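Local coordinates for protein peptidyl-prolyl cis-trans isomerase cyclophilin-type (Toxoplasma gondii, PDB 3BO7) that probably speeds protein folding by catalysing the cis-trans isomerization of peptide bonds preceding proline, and is captured here with the immunosuppressant cyclosporin A, at residues Phe48-Ile52 and Arg53-Ile57; Leu97-Gly101 and Ile102-Ser106. All blocks are in the same frame, centred on the assembly; numbering follows the deposited sequence.

Overall arrangement
Contacts 1 and 2 belong to one cyclophilin barrel sheet but follow each other along the chain, their centres about 14 Å apart and their nearest atoms about 7 Å apart, without touching. Contact 1, the hairpin of 48-52 and 53-57, is mostly buried and joins two neighbouring strands of the sheet; bound cyclosporin packs against its Arg50, Phe55 and Met56. Contact 2, residues 97-106, is only partly buried and lies where a long loop turns into strand 104-107. The chemistry differs accordingly: main-chain pairing, aliphatic packing and an arginine side chain in contact 1, a single histidine-serine hydrogen bond and a valine against carbonyl oxygens in contact 2.

Contact 1 of 2, residues Phe48-Ile52 and Arg53-Ile57; sequences FHRCI and RNFMI
The Ile52 amide gives Met56 O a nearly straight hydrogen bond (N to O 3.0 Å, 173° at the hydrogen) near the tip of a beta hairpin in the cyclophilin barrel, where strand 48-52 turns back into strand 56-59. The return pairing is poorer: Ile52 O takes weak bonds from the amides of both Phe55 and Met56, because these two residues form a classic beta bulge opposite Ile52. One pair further in, Cys51 and Ile57 form a non-hydrogen-bonded antiparallel pair.

Ile57 CG1 and CD1 lie against Phe48 CB and Cys51 CB: CD1 comes to 3.6 Å from Phe48 CB, and CG1 lies 3.9 Å from Cys51 CB. The Phe48 and Ile57 side chains cross at about a right angle, and the Phe48 ring also meets Trp149.

Arg50, Phe55 and Met56 make the cluster that touches the bound cyclosporin. The Arg50 chain runs extended from CG to NE and delivers a guanidinium that donates from NH2 to the peptide backbone and from NH1 to Gln58 OE1, two bonds that limit its rotation. Met56 starts with CG between the backbone N and the carbonyl carbon (chi1 57°) and bends again at chi2 and chi3, folding its methyl over one guanidinium face. Phe55 presents its ring edge to Arg50, the two planes 74° apart, with CE2 4.1 Å from NH2. Met56 CG sits 3.4 Å above the centre of the Phe55 ring, while Met56 CE stops 3.4 Å from Arg50 NH1.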
loop_
_atom_site.group_PDB
_atom_site.type_symbol
_atom_site.label_atom_id
_atom_site.label_comp_id
_atom_site.label_asym_id
_atom_site.label_seq_id
_atom_site.Cartn_x
_atom_site.Cartn_y
_atom_site.Cartn_z
ATOM N N PHE A 48 -5.696 6.530 -4.686
ATOM C CA PHE A 48 -5.417 5.253 -5.329
ATOM C C PHE A 48 -5.505 5.484 -6.839
ATOM O O PHE A 48 -6.597 5.502 -7.415
ATOM C CB PHE A 48 -6.374 4.161 -4.838
ATOM C CG PHE A 48 -6.087 3.693 -3.438
ATOM C CD1 PHE A 48 -5.340 2.541 -3.217
ATOM C CD2 PHE A 48 -6.551 4.409 -2.338
ATOM C CE1 PHE A 48 -5.067 2.100 -1.925
ATOM C CE2 PHE A 48 -6.283 3.985 -1.037
ATOM C CZ PHE A 48 -5.535 2.823 -0.829
ATOM N N HIS A 49 -4.332 5.673 -7.456
ATOM C CA HIS A 49 -4.197 6.281 -8.790
ATOM C C HIS A 49 -4.086 5.284 -9.932
ATOM O O HIS A 49 -4.058 5.672 -11.089
ATOM C CB HIS A 49 -2.960 7.186 -8.819
ATOM C CG HIS A 49 -1.669 6.428 -8.823
ATOM N ND1 HIS A 49 -1.060 5.990 -7.667
ATOM C CD2 HIS A 49 -0.890 6.003 -9.844
ATOM C CE1 HIS A 49 0.048 5.341 -7.975
ATOM N NE2 HIS A 49 0.176 5.336 -9.290
ATOM N N ARG A 50 -3.965 4.008 -9.609
ATOM C CA ARG A 50 -3.910 2.979 -10.632
ATOM C C ARG A 50 -4.702 1.759 -10.154
ATOM O O ARG A 50 -4.447 1.220 -9.074
ATOM C CB ARG A 50 -2.460 2.632 -10.990
ATOM C CG ARG A 50 -2.324 1.532 -12.044
ATOM C CD ARG A 50 -0.926 1.477 -12.655
ATOM N NE ARG A 50 -0.707 0.217 -13.365
ATOM C CZ ARG A 50 -0.073 -0.841 -12.857
ATOM N NH1 ARG A 50 0.427 -0.800 -11.628
ATOM N NH2 ARG A 50 0.064 -1.946 -13.578
ATOM N N CYS A 51 -5.664 1.341 -10.971
ATOM C CA CYS A 51 -6.641 0.328 -10.576
ATOM C C CYS A 51 -6.946 -0.573 -11.761
ATOM O O CYS A 51 -7.521 -0.126 -12.764
ATOM C CB CYS A 51 -7.924 1.001 -10.057
ATOM S SG CYS A 51 -9.220 -0.123 -9.475
ATOM N N ILE A 52 -6.547 -1.838 -11.646
ATOM C CA ILE A 52 -6.762 -2.818 -12.700
ATOM C C ILE A 52 -7.581 -4.006 -12.188
ATOM O O ILE A 52 -7.118 -4.782 -11.341
ATOM C CB ILE A 52 -5.418 -3.267 -13.350
ATOM C CG1 ILE A 52 -4.706 -2.041 -13.961
ATOM C CG2 ILE A 52 -5.655 -4.370 -14.395
ATOM C CD1 ILE A 52 -3.271 -2.262 -14.395
ATOM N N ARG A 53 -8.809 -4.105 -12.705
ATOM C CA ARG A 53 -9.727 -5.212 -12.417
ATOM C C ARG A 53 -8.988 -6.539 -12.494
ATOM O O ARG A 53 -8.193 -6.759 -13.418
ATOM C CB ARG A 53 -10.891 -5.202 -13.421
ATOM C CG ARG A 53 -11.910 -6.341 -13.273
ATOM C CD ARG A 53 -12.853 -6.386 -14.472
ATOM N NE ARG A 53 -13.838 -7.465 -14.381
ATOM C CZ ARG A 53 -13.768 -8.615 -15.051
ATOM N NH1 ARG A 53 -12.751 -8.854 -15.873
ATOM N NH2 ARG A 53 -14.718 -9.532 -14.902
ATOM N N ASN A 54 -9.254 -7.416 -11.525
ATOM C CA ASN A 54 -8.630 -8.753 -11.461
ATOM C C ASN A 54 -7.116 -8.764 -11.217
ATOM O O ASN A 54 -6.444 -9.766 -11.474
ATOM C CB ASN A 54 -8.961 -9.572 -12.714
ATOM C CG ASN A 54 -10.390 -10.055 -12.730
ATOM O OD1 ASN A 54 -11.045 -10.035 -13.771
ATOM N ND2 ASN A 54 -10.886 -10.490 -11.575
ATOM N N PHE A 55 -6.590 -7.650 -10.721
ATOM C CA PHE A 55 -5.170 -7.553 -10.448
ATOM C C PHE A 55 -4.930 -6.859 -9.110
ATOM O O PHE A 55 -4.765 -7.535 -8.091
ATOM C CB PHE A 55 -4.426 -6.899 -11.638
ATOM C CG PHE A 55 -2.943 -6.725 -11.425
ATOM C CD1 PHE A 55 -2.204 -7.655 -10.686
ATOM C CD2 PHE A 55 -2.278 -5.635 -11.991
ATOM C CE1 PHE A 55 -0.843 -7.484 -10.490
ATOM C CE2 PHE A 55 -0.916 -5.460 -11.806
ATOM C CZ PHE A 55 -0.197 -6.383 -11.049
ATOM N N MET A 56 -4.933 -5.531 -9.102
ATOM C CA MET A 56 -4.649 -4.765 -7.882
ATOM C C MET A 56 -5.057 -3.303 -8.027
ATOM O O MET A 56 -5.372 -2.841 -9.124
ATOM C CB MET A 56 -3.162 -4.862 -7.505
ATOM C CG MET A 56 -2.211 -4.389 -8.608
ATOM S SD MET A 56 -1.881 -2.625 -8.556
ATOM C CE MET A 56 -2.356 -2.134 -10.217
ATOM N N ILE A 57 -5.054 -2.597 -6.899
ATOM C CA ILE A 57 -5.158 -1.150 -6.860
ATOM C C ILE A 57 -3.895 -0.624 -6.175
ATOM O O ILE A 57 -3.406 -1.228 -5.215
ATOM C CB ILE A 57 -6.469 -0.674 -6.160
ATOM C CG1 ILE A 57 -6.705 0.814 -6.393
ATOM C CG2 ILE A 57 -6.501 -1.054 -4.666
ATOM C CD1 ILE A 57 -8.120 1.297 -6.017
#

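Contact 2 of 2, residues Leu97-Gly101 and Ile102-Ser106; sequences LVHQG and IGVLS
From His99 the chain bends back towards Val104, their CA atoms 6.2 Å apart, in a turn that feeds the loop into strand 104-107. His99 is the centre of an inverse gamma turn, with a weak bond from the Gln100 amide to Val98 O. The runs 98-101 and 102-106 point 147° apart, and Gly101 and Gly103 both take positive phi angles where the chain rounds the bend. Thr122 OG1 bonds to both Gly101 O and Val104 N, tying the turn to strand 119-122.

The His99 ring reaches across by its edge. With CG beside the backbone N (chi1 -58°), it brings NE2 within 3.0 Å of Ser106 OG, which lies in the ring plane; the hydroxyl stands anti to the Ser106 backbone N. Either partner could donate this bond, whose angle at the hydrogen is 153°. At the mouth of the turn Val104 is wedged in by CG2, 3.4 Å from Gln100 O and 3.9 Å from Val98 O, while Val104 CG1 lies 4.3 Å from His99 CD2, obliquely placed to the ring.

ND1 of the same ring bonds to Asn130 OD1, and Ser106 OG makes a further weak bond to Thr134 O. Both imidazole nitrogens therefore have partners, which restrains rotation of this buried ring about its CB-CG bond and links the loop to strand 104-107.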
loop_
_atom_site.group_PDB
_atom_site.type_symbol
_atom_site.label_atom_id
_atom_site.label_comp_id
_atom_site.label_asym_id
_atom_site.label_seq_id
_atom_site.Cartn_x
_atom_site.Cartn_y
_atom_site.Cartn_z
ATOM N N LEU A 97 5.053 -15.614 2.772
ATOM C CA LEU A 97 4.361 -14.450 2.231
ATOM C C LEU A 97 4.381 -14.434 0.704
ATOM O O LEU A 97 5.406 -14.135 0.077
ATOM C CB LEU A 97 4.945 -13.152 2.798
ATOM C CG LEU A 97 4.716 -12.887 4.287
ATOM C CD1 LEU A 97 5.394 -11.592 4.702
ATOM C CD2 LEU A 97 3.229 -12.870 4.619
ATOM N N VAL A 98 3.226 -14.761 0.125
ATOM C CA VAL A 98 3.040 -14.847 -1.321
ATOM C C VAL A 98 1.824 -14.017 -1.768
ATOM O O VAL A 98 0.902 -13.788 -0.977
ATOM C CB VAL A 98 2.922 -16.317 -1.798
ATOM C CG1 VAL A 98 4.234 -17.071 -1.539
ATOM C CG2 VAL A 98 1.737 -17.032 -1.134
ATOM N N HIS A 99 1.841 -13.552 -3.021
ATOM C CA HIS A 99 0.762 -12.731 -3.568
ATOM C C HIS A 99 -0.414 -13.613 -3.970
ATOM O O HIS A 99 -0.784 -13.689 -5.143
ATOM C CB HIS A 99 1.248 -11.894 -4.761
ATOM C CG HIS A 99 2.388 -10.981 -4.431
ATOM N ND1 HIS A 99 3.700 -11.405 -4.414
ATOM C CD2 HIS A 99 2.409 -9.678 -4.071
ATOM C CE1 HIS A 99 4.481 -10.396 -4.078
ATOM N NE2 HIS A 99 3.722 -9.335 -3.865
ATOM N N GLN A 100 -0.999 -14.275 -2.982
ATOM C CA GLN A 100 -2.091 -15.200 -3.224
ATOM C C GLN A 100 -3.383 -14.636 -2.676
ATOM O O GLN A 100 -3.462 -14.255 -1.510
ATOM C CB GLN A 100 -1.783 -16.542 -2.578
ATOM C CG GLN A 100 -2.754 -17.647 -2.930
ATOM C CD GLN A 100 -2.216 -19.025 -2.574
ATOM O OE1 GLN A 100 -2.914 -19.833 -1.954
ATOM N NE2 GLN A 100 -0.974 -19.303 -2.972
ATOM N N GLY A 101 -4.395 -14.576 -3.536
ATOM C CA GLY A 101 -5.734 -14.189 -3.126
ATOM C C GLY A 101 -5.919 -12.696 -2.967
ATOM O O GLY A 101 -5.005 -11.904 -3.225
ATOM N N ILE A 102 -7.116 -12.320 -2.535
ATOM C CA ILE A 102 -7.493 -10.922 -2.349
ATOM C C ILE A 102 -6.849 -10.320 -1.092
ATOM O O ILE A 102 -6.666 -11.008 -0.086
ATOM C CB ILE A 102 -9.051 -10.783 -2.304
ATOM C CG1 ILE A 102 -9.489 -9.315 -2.235
ATOM C CG2 ILE A 102 -9.650 -11.632 -1.157
ATOM C CD1 ILE A 102 -10.910 -9.074 -2.680
ATOM N N GLY A 103 -6.475 -9.046 -1.164
ATOM C CA GLY A 103 -6.116 -8.295 0.035
ATOM C C GLY A 103 -4.682 -8.363 0.526
ATOM O O GLY A 103 -4.411 -7.988 1.670
ATOM N N VAL A 104 -3.763 -8.833 -0.316
ATOM C CA VAL A 104 -2.345 -8.813 0.026
ATOM C C VAL A 104 -1.824 -7.369 -0.082
ATOM O O VAL A 104 -2.063 -6.683 -1.086
ATOM C CB VAL A 104 -1.523 -9.790 -0.869
ATOM C CG1 VAL A 104 -0.032 -9.698 -0.580
ATOM C CG2 VAL A 104 -2.008 -11.234 -0.701
ATOM N N LEU A 105 -1.143 -6.901 0.962
ATOM C CA LEU A 105 -0.531 -5.576 0.934
ATOM C C LEU A 105 0.960 -5.700 0.634
ATOM O O LEU A 105 1.724 -6.357 1.359
ATOM C CB LEU A 105 -0.783 -4.796 2.233
ATOM C CG LEU A 105 -0.076 -3.435 2.382
ATOM C CD1 LEU A 105 -0.592 -2.410 1.365
ATOM C CD2 LEU A 105 -0.198 -2.871 3.791
ATOM N N SER A 106 1.370 -5.051 -0.450
ATOM C CA SER A 106 2.709 -5.218 -0.976
ATOM C C SER A 106 3.306 -3.897 -1.488
ATOM O O SER A 106 2.575 -2.932 -1.725
ATOM C CB SER A 106 2.667 -6.271 -2.072
ATOM O OG SER A 106 3.965 -6.663 -2.449
#